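ABC transporter substrate-binding protein (Bradyrhizobium japonicum, PDB 4I1D) probably serves as the periplasmic substrate-binding component of an ABC transporter, perhaps for polyamines, and binds D-malate. Local coordinates at residues 50-64 / 230-242. Sequence-based numbering, arbitrary orientation.
Sequences VGSGKPIWDVVDTPT and STSLCILKGAPNL
Asp58 grips the turn before helix 242-252 with both carboxylate oxygens. OD1 accepts the backbone N of Asn241 at 2.8 Å, and OD2 accepts Asn241 ND2 at 3.1 Å in a nearly straight bond. Each oxygen is met on its syn side, the donors 32° and 22° out of the carboxylate plane, and the carboxylate is turned well away from the plane of the Asn241 amide. With CG beside its own backbone N (chi1 -66°), the group also brings OD1 against Ala239 CB and Pro240 CD, while OD2 takes a further bond from Thr6 N of strand 4-9. Shortened to an alanine, this position is likely to leave Asn241 N and ND2 and Thr6 N without their carboxylate partner, freeing the turn to shift. The backbone O of Asp58 receives Leu236 N at 2.9 Å, extending the antiparallel pairing of strands 59-63 and 230-235, where Val60 with Cys234 and Thr62 with Ser232 are the hydrogen-bonded pairs. A late strand, 219-235, thus runs antiparallel beside 59-63, which is itself parallel to 4-9, the sheet order of the first lobe of type II periplasmic binding proteins. Leu236 then starts a type II turn to Ala239, and its side chain packs between Val60, Val50 and Pro55: CD1 presses on Val60 CG2 at a tight 3.4 Å, and CD2 meets Val50 CG2 and Pro55 CB. A water donates to both Val50 O and Lys237 O, linking helix 43-51 to the turn. At the other end of the strand pair, Thr64 OG1 hydrogen-bonds to Ser232 OG (2.7 Å) and Ser230 OG (2.8 Å), sitting between the two serine hydroxyls.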
ATOM      1  N   VAL A  50       3.174 -19.306 -26.489  1.00 52.51           N
ATOM      2  CA  VAL A  50       4.374 -19.931 -27.033  1.00 47.61           C
ATOM      3  C   VAL A  50       5.230 -20.515 -25.912  1.00 49.34           C
ATOM      4  O   VAL A  50       5.792 -21.596 -26.051  1.00 52.13           O
ATOM      5  CB  VAL A  50       5.161 -18.949 -27.899  1.00 48.27           C
ATOM      6  CG1 VAL A  50       6.537 -19.513 -28.249  1.00 50.48           C
ATOM      7  CG2 VAL A  50       4.353 -18.610 -29.157  1.00 45.20           C
ATOM      8  N   GLY A  51       5.296 -19.813 -24.788  1.00 52.40           N
ATOM      9  CA  GLY A  51       6.062 -20.287 -23.649  1.00 51.87           C
ATOM     10  C   GLY A  51       5.581 -21.634 -23.137  1.00 54.29           C
ATOM     11  O   GLY A  51       6.344 -22.382 -22.525  1.00 52.87           O
ATOM     12  N   SER A  52       4.310 -21.945 -23.395  1.00 58.14           N
ATOM     13  CA  SER A  52       3.704 -23.191 -22.924  1.00 57.15           C
ATOM     14  C   SER A  52       4.035 -24.360 -23.852  1.00 61.26           C
ATOM     15  O   SER A  52       3.876 -25.524 -23.479  1.00 64.99           O
ATOM     16  CB  SER A  52       2.183 -23.045 -22.822  1.00 56.32           C
ATOM     17  OG  SER A  52       1.600 -22.956 -24.121  1.00 47.02           O
ATOM     18  N   GLY A  53       4.492 -24.048 -25.060  1.00 63.04           N
ATOM     19  CA  GLY A  53       4.746 -25.069 -26.062  1.00 65.51           C
ATOM     20  C   GLY A  53       3.483 -25.528 -26.785  1.00 63.90           C
ATOM     21  O   GLY A  53       3.563 -26.190 -27.821  1.00 65.76           O
ATOM     22  N   LYS A  54       2.314 -25.179 -26.250  1.00 52.58           N
ATOM     23  CA  LYS A  54       1.047 -25.545 -26.899  1.00 54.02           C
ATOM     24  C   LYS A  54       0.152 -24.327 -27.125  1.00 48.40           C
ATOM     25  O   LYS A  54      -0.823 -24.126 -26.402  1.00 50.20           O
ATOM     26  CB  LYS A  54       0.296 -26.610 -26.084  1.00 56.48           C
ATOM     27  CG  LYS A  54       1.114 -27.860 -25.776  1.00 58.74           C
ATOM     28  CD  LYS A  54       0.361 -28.828 -24.863  1.00 63.51           C
ATOM     29  CE  LYS A  54       1.309 -29.873 -24.276  1.00 81.44           C
ATOM     30  NZ  LYS A  54       0.682 -30.750 -23.231  1.00 89.81           N
ATOM     31  N   PRO A  55       0.491 -23.506 -28.128  1.00 51.09           N
ATOM     32  CA  PRO A  55      -0.292 -22.323 -28.503  1.00 52.27           C
ATOM     33  C   PRO A  55      -1.662 -22.711 -29.055  1.00 60.01           C
ATOM     34  O   PRO A  55      -1.757 -23.714 -29.762  1.00 63.11           O
ATOM     35  CB  PRO A  55       0.527 -21.704 -29.636  1.00 47.50           C
ATOM     36  CG  PRO A  55       1.880 -22.369 -29.575  1.00 53.62           C
ATOM     37  CD  PRO A  55       1.666 -23.704 -28.995  1.00 55.56           C
ATOM     38  N   ILE A  56      -2.701 -21.935 -28.755  1.00 58.38           N
ATOM     39  CA  ILE A  56      -3.997 -22.145 -29.409  1.00 59.27           C
ATOM     40  C   ILE A  56      -4.119 -21.340 -30.712  1.00 56.15           C
ATOM     41  O   ILE A  56      -4.909 -21.696 -31.578  1.00 47.40           O
ATOM     42  CB  ILE A  56      -5.205 -21.808 -28.494  1.00 51.19           C
ATOM     43  CG1 ILE A  56      -5.135 -20.355 -28.019  1.00 55.86           C
ATOM     44  CG2 ILE A  56      -5.281 -22.763 -27.311  1.00 48.49           C
ATOM     45  CD1 ILE A  56      -6.254 -19.980 -27.073  1.00 58.40           C
ATOM     46  N   TRP A  57      -3.341 -20.263 -30.852  1.00 51.34           N
ATOM     47  CA  TRP A  57      -3.379 -19.441 -32.073  1.00 49.64           C
ATOM     48  C   TRP A  57      -2.340 -19.907 -33.087  1.00 48.63           C
ATOM     49  O   TRP A  57      -1.261 -20.366 -32.703  1.00 52.47           O
ATOM     50  CB  TRP A  57      -3.105 -17.971 -31.744  1.00 50.98           C
ATOM     51  CG  TRP A  57      -4.157 -17.302 -30.916  1.00 51.28           C
ATOM     52  CD1 TRP A  57      -5.467 -17.685 -30.767  1.00 47.42           C
ATOM     53  CD2 TRP A  57      -3.986 -16.133 -30.112  1.00 48.36           C
ATOM     54  NE1 TRP A  57      -6.117 -16.816 -29.923  1.00 49.61           N
ATOM     55  CE2 TRP A  57      -5.230 -15.857 -29.501  1.00 51.60           C
ATOM     56  CE3 TRP A  57      -2.899 -15.289 -29.846  1.00 47.75           C
ATOM     57  CZ2 TRP A  57      -5.418 -14.770 -28.647  1.00 47.74           C
ATOM     58  CZ3 TRP A  57      -3.088 -14.218 -28.993  1.00 51.72           C
ATOM     59  CH2 TRP A  57      -4.338 -13.967 -28.404  1.00 53.44           C
ATOM     60  N   ASP A  58      -2.654 -19.781 -34.376  1.00 45.35           N
ATOM     61  CA  ASP A  58      -1.691 -20.109 -35.438  1.00 42.61           C
ATOM     62  C   ASP A  58      -1.105 -18.849 -36.070  1.00 48.87           C
ATOM     63  O   ASP A  58       0.115 -18.631 -36.080  1.00 46.12           O
ATOM     64  CB  ASP A  58      -2.351 -20.953 -36.532  1.00 44.41           C
ATOM     65  CG  ASP A  58      -2.780 -22.334 -36.033  1.00 49.02           C
ATOM     66  OD1 ASP A  58      -1.891 -23.129 -35.663  1.00 52.30           O
ATOM     67  OD2 ASP A  58      -3.999 -22.632 -36.022  1.00 58.80           O
ATOM     68  N   VAL A  59      -1.991 -18.023 -36.603  1.00 44.37           N
ATOM     69  CA  VAL A  59      -1.585 -16.866 -37.368  1.00 43.91           C
ATOM     70  C   VAL A  59      -2.092 -15.600 -36.691  1.00 41.99           C
ATOM     71  O   VAL A  59      -3.265 -15.502 -36.339  1.00 46.06           O
ATOM     72  CB  VAL A  59      -2.114 -16.934 -38.808  1.00 45.41           C
ATOM     73  CG1 VAL A  59      -1.732 -15.683 -39.572  1.00 45.95           C
ATOM     74  CG2 VAL A  59      -1.582 -18.183 -39.510  1.00 51.16           C
ATOM     75  N   VAL A  60      -1.189 -14.645 -36.515  1.00 41.00           N
ATOM     76  CA  VAL A  60      -1.504 -13.373 -35.889  1.00 51.42           C
ATOM     77  C   VAL A  60      -1.210 -12.208 -36.825  1.00 51.82           C
ATOM     78  O   VAL A  60      -0.162 -12.156 -37.465  1.00 52.56           O
ATOM     79  CB  VAL A  60      -0.713 -13.192 -34.584  1.00 51.58           C
ATOM     80  CG1 VAL A  60      -0.906 -11.795 -34.032  1.00 51.71           C
ATOM     81  CG2 VAL A  60      -1.161 -14.241 -33.568  1.00 53.86           C
ATOM     82  N   ASP A  61      -2.166 -11.294 -36.913  1.00 50.88           N
ATOM     83  CA  ASP A  61      -2.020 -10.061 -37.667  1.00 50.11           C
ATOM     84  C   ASP A  61      -1.711  -8.948 -36.670  1.00 47.18           C
ATOM     85  O   ASP A  61      -2.537  -8.641 -35.816  1.00 49.05           O
ATOM     86  CB  ASP A  61      -3.324  -9.753 -38.393  1.00 52.34           C
ATOM     87  CG  ASP A  61      -3.383  -8.335 -38.908  1.00 57.04           C
ATOM     88  OD1 ASP A  61      -2.348  -7.858 -39.426  1.00 56.64           O
ATOM     89  OD2 ASP A  61      -4.460  -7.701 -38.797  1.00 57.03           O
ATOM     90  N   THR A  62      -0.527  -8.347 -36.771  1.00 49.13           N
ATOM     91  CA  THR A  62      -0.086  -7.393 -35.755  1.00 52.49           C
ATOM     92  C   THR A  62       0.836  -6.304 -36.330  1.00 45.69           C
ATOM     93  O   THR A  62       1.478  -6.518 -37.363  1.00 49.69           O
ATOM     94  CB  THR A  62       0.631  -8.161 -34.619  1.00 58.98           C
ATOM     95  OG1 THR A  62       0.810  -7.311 -33.478  1.00 62.80           O
ATOM     96  CG2 THR A  62       1.985  -8.672 -35.098  1.00 57.81           C
ATOM     97  N   PRO A  63       0.903  -5.127 -35.672  1.00 44.25           N
ATOM     98  CA  PRO A  63       1.865  -4.118 -36.128  1.00 51.27           C
ATOM     99  C   PRO A  63       3.246  -4.715 -36.364  1.00 55.65           C
ATOM    100  O   PRO A  63       3.770  -5.477 -35.558  1.00 59.19           O
ATOM    101  CB  PRO A  63       1.886  -3.110 -34.973  1.00 50.67           C
ATOM    102  CG  PRO A  63       0.469  -3.157 -34.470  1.00 51.62           C
ATOM    103  CD  PRO A  63       0.084  -4.623 -34.552  1.00 47.63           C
ATOM    104  N   THR A  64       3.817  -4.346 -37.495  1.00 50.34           N
ATOM    105  CA  THR A  64       4.992  -4.993 -38.042  1.00 54.49           C
ATOM    106  C   THR A  64       6.181  -5.006 -37.071  1.00 55.55           C
ATOM    107  O   THR A  64       6.954  -5.962 -37.035  1.00 52.27           O
ATOM    108  CB  THR A  64       5.353  -4.309 -39.373  1.00 54.62           C
ATOM    109  OG1 THR A  64       4.228  -4.408 -40.254  1.00 49.83           O
ATOM    110  CG2 THR A  64       6.551  -4.947 -40.019  1.00 50.82           C
ATOM    111  N   SER A 230       1.954  -0.140 -40.893  1.00 42.24           N
ATOM    112  CA  SER A 230       1.430  -1.397 -41.416  1.00 48.61           C
ATOM    113  C   SER A 230       1.336  -2.482 -40.353  1.00 44.61           C
ATOM    114  O   SER A 230       2.088  -2.481 -39.374  1.00 45.37           O
ATOM    115  CB  SER A 230       2.339  -1.907 -42.538  1.00 51.70           C
ATOM    116  OG  SER A 230       3.574  -2.361 -42.002  1.00 50.17           O
ATOM    117  N   THR A 231       0.423  -3.425 -40.559  1.00 44.96           N
ATOM    118  CA  THR A 231       0.487  -4.689 -39.827  1.00 47.66           C
ATOM    119  C   THR A 231       1.023  -5.782 -40.752  1.00 49.73           C
ATOM    120  O   THR A 231       1.014  -5.639 -41.988  1.00 41.00           O
ATOM    121  CB  THR A 231      -0.881  -5.120 -39.250  1.00 48.04           C
ATOM    122  OG1 THR A 231      -1.846  -5.179 -40.304  1.00 43.14           O
ATOM    123  CG2 THR A 231      -1.355  -4.129 -38.169  1.00 44.44           C
ATOM    124  N   SER A 232       1.505  -6.860 -40.143  1.00 40.66           N
ATOM    125  CA  SER A 232       2.024  -8.007 -40.876  1.00 44.57           C
ATOM    126  C   SER A 232       1.483  -9.315 -40.280  1.00 50.23           C
ATOM    127  O   SER A 232       1.084  -9.363 -39.110  1.00 52.35           O
ATOM    128  CB  SER A 232       3.565  -8.024 -40.840  1.00 45.60           C
ATOM    129  OG  SER A 232       4.108  -6.872 -41.461  1.00 53.79           O
ATOM    130  N   LEU A 233       1.485 -10.372 -41.089  1.00 45.04           N
ATOM    131  CA  LEU A 233       1.089 -11.693 -40.630  1.00 45.01           C
ATOM    132  C   LEU A 233       2.335 -12.466 -40.221  1.00 48.65           C
ATOM    133  O   LEU A 233       3.370 -12.378 -40.889  1.00 42.32           O
ATOM    134  CB  LEU A 233       0.374 -12.440 -41.744  1.00 44.14           C
ATOM    135  CG  LEU A 233      -0.851 -11.760 -42.354  1.00 46.86           C
ATOM    136  CD1 LEU A 233      -1.510 -12.715 -43.325  1.00 47.39           C
ATOM    137  CD2 LEU A 233      -1.831 -11.353 -41.264  1.00 45.03           C
ATOM    138  N   CYS A 234       2.225 -13.211 -39.122  1.00 45.38           N
ATOM    139  CA  CYS A 234       3.291 -14.088 -38.640  1.00 45.45           C
ATOM    140  C   CYS A 234       2.636 -15.307 -38.011  1.00 51.87           C
ATOM    141  O   CYS A 234       1.433 -15.303 -37.750  1.00 56.63           O
ATOM    142  CB  CYS A 234       4.151 -13.383 -37.599  1.00 50.18           C
ATOM    143  SG  CYS A 234       3.175 -12.740 -36.204  1.00 54.75           S
ATOM    144  N   ILE A 235       3.431 -16.343 -37.763  1.00 48.15           N
ATOM    145  CA  ILE A 235       2.924 -17.626 -37.314  1.00 47.20           C
ATOM    146  C   ILE A 235       3.586 -17.939 -35.997  1.00 50.93           C
ATOM    147  O   ILE A 235       4.802 -17.791 -35.872  1.00 58.35           O
ATOM    148  CB  ILE A 235       3.282 -18.732 -38.323  1.00 48.38           C
ATOM    149  CG1 ILE A 235       2.667 -18.426 -39.689  1.00 46.89           C
ATOM    150  CG2 ILE A 235       2.858 -20.105 -37.809  1.00 47.99           C
ATOM    151  CD1 ILE A 235       3.080 -19.412 -40.778  1.00 51.35           C
ATOM    152  N   LEU A 236       2.806 -18.366 -35.009  1.00 50.27           N
ATOM    153  CA  LEU A 236       3.374 -18.640 -33.690  1.00 48.47           C
ATOM    154  C   LEU A 236       4.335 -19.811 -33.742  1.00 52.84           C
ATOM    155  O   LEU A 236       4.094 -20.797 -34.439  1.00 51.72           O
ATOM    156  CB  LEU A 236       2.291 -18.879 -32.632  1.00 43.31           C
ATOM    157  CG  LEU A 236       1.688 -17.608 -32.021  1.00 50.84           C
ATOM    158  CD1 LEU A 236       0.750 -16.979 -32.998  1.00 55.91           C
ATOM    159  CD2 LEU A 236       0.960 -17.901 -30.722  1.00 55.96           C
ATOM    160  N   LYS A 237       5.444 -19.690 -33.023  1.00 54.24           N
ATOM    161  CA  LYS A 237       6.349 -20.816 -32.851  1.00 57.80           C
ATOM    162  C   LYS A 237       5.581 -21.936 -32.139  1.00 56.27           C
ATOM    163  O   LYS A 237       4.994 -21.718 -31.081  1.00 54.72           O
ATOM    164  CB  LYS A 237       7.567 -20.389 -32.030  1.00 68.21           C
ATOM    165  CG  LYS A 237       8.831 -21.178 -32.319  1.00 80.21           C
ATOM    166  CD  LYS A 237       9.317 -20.926 -33.738  1.00 87.17           C
ATOM    167  CE  LYS A 237      10.650 -21.611 -33.995  1.00 92.31           C
ATOM    168  NZ  LYS A 237      11.729 -21.074 -33.116  1.00 91.97           N
ATOM    169  N   GLY A 238       5.565 -23.127 -32.725  1.00 54.73           N
ATOM    170  CA  GLY A 238       4.836 -24.239 -32.138  1.00 58.72           C
ATOM    171  C   GLY A 238       3.349 -24.248 -32.470  1.00 62.01           C
ATOM    172  O   GLY A 238       2.564 -24.955 -31.834  1.00 62.88           O
ATOM    173  N   ALA A 239       2.957 -23.464 -33.471  1.00 55.80           N
ATOM    174  CA  ALA A 239       1.564 -23.423 -33.909  1.00 54.15           C
ATOM    175  C   ALA A 239       1.051 -24.829 -34.228  1.00 60.58           C
ATOM    176  O   ALA A 239       1.714 -25.592 -34.932  1.00 65.97           O
ATOM    177  CB  ALA A 239       1.410 -22.503 -35.116  1.00 52.83           C
ATOM    178  N   PRO A 240      -0.136 -25.175 -33.706  1.00 55.06           N
ATOM    179  CA  PRO A 240      -0.683 -26.521 -33.893  1.00 63.23           C
ATOM    180  C   PRO A 240      -0.966 -26.836 -35.361  1.00 64.19           C
ATOM    181  O   PRO A 240      -1.005 -28.008 -35.725  1.00 67.03           O
ATOM    182  CB  PRO A 240      -1.992 -26.481 -33.084  1.00 55.97           C
ATOM    183  CG  PRO A 240      -2.389 -25.051 -33.102  1.00 53.76           C
ATOM    184  CD  PRO A 240      -1.073 -24.302 -32.982  1.00 50.90           C
ATOM    185  N   ASN A 241      -1.159 -25.811 -36.188  1.00 57.48           N
ATOM    186  CA  ASN A 241      -1.463 -26.026 -37.602  1.00 59.81           C
ATOM    187  C   ASN A 241      -0.495 -25.295 -38.523  1.00 63.06           C
ATOM    188  O   ASN A 241      -0.905 -24.690 -39.518  1.00 56.12           O
ATOM    189  CB  ASN A 241      -2.892 -25.594 -37.930  1.00 61.46           C
ATOM    190  CG  ASN A 241      -3.932 -26.354 -37.131  1.00 63.25           C
ATOM    191  OD1 ASN A 241      -4.157 -27.543 -37.353  1.00 65.53           O
ATOM    192  ND2 ASN A 241      -4.586 -25.661 -36.203  1.00 68.70           N
ATOM    193  N   LEU A 242       0.786 -25.358 -38.178  1.00 59.12           N
ATOM    194  CA  LEU A 242       1.845 -24.738 -38.961  1.00 62.20           C
ATOM    195  C   LEU A 242       1.670 -24.892 -40.482  1.00 66.10           C
ATOM    196  O   LEU A 242       1.498 -23.899 -41.191  1.00 65.03           O
ATOM    197  CB  LEU A 242       3.200 -25.300 -38.535  1.00 61.71           C
ATOM    198  CG  LEU A 242       4.396 -24.708 -39.280  1.00 66.56           C
ATOM    199  CD1 LEU A 242       4.514 -23.229 -38.968  1.00 59.55           C
ATOM    200  CD2 LEU A 242       5.679 -25.457 -38.921  1.00 69.94           C
TER
HETATM  201  O   HOH W   1       5.556 -23.327 -28.777  1.00 61.91           O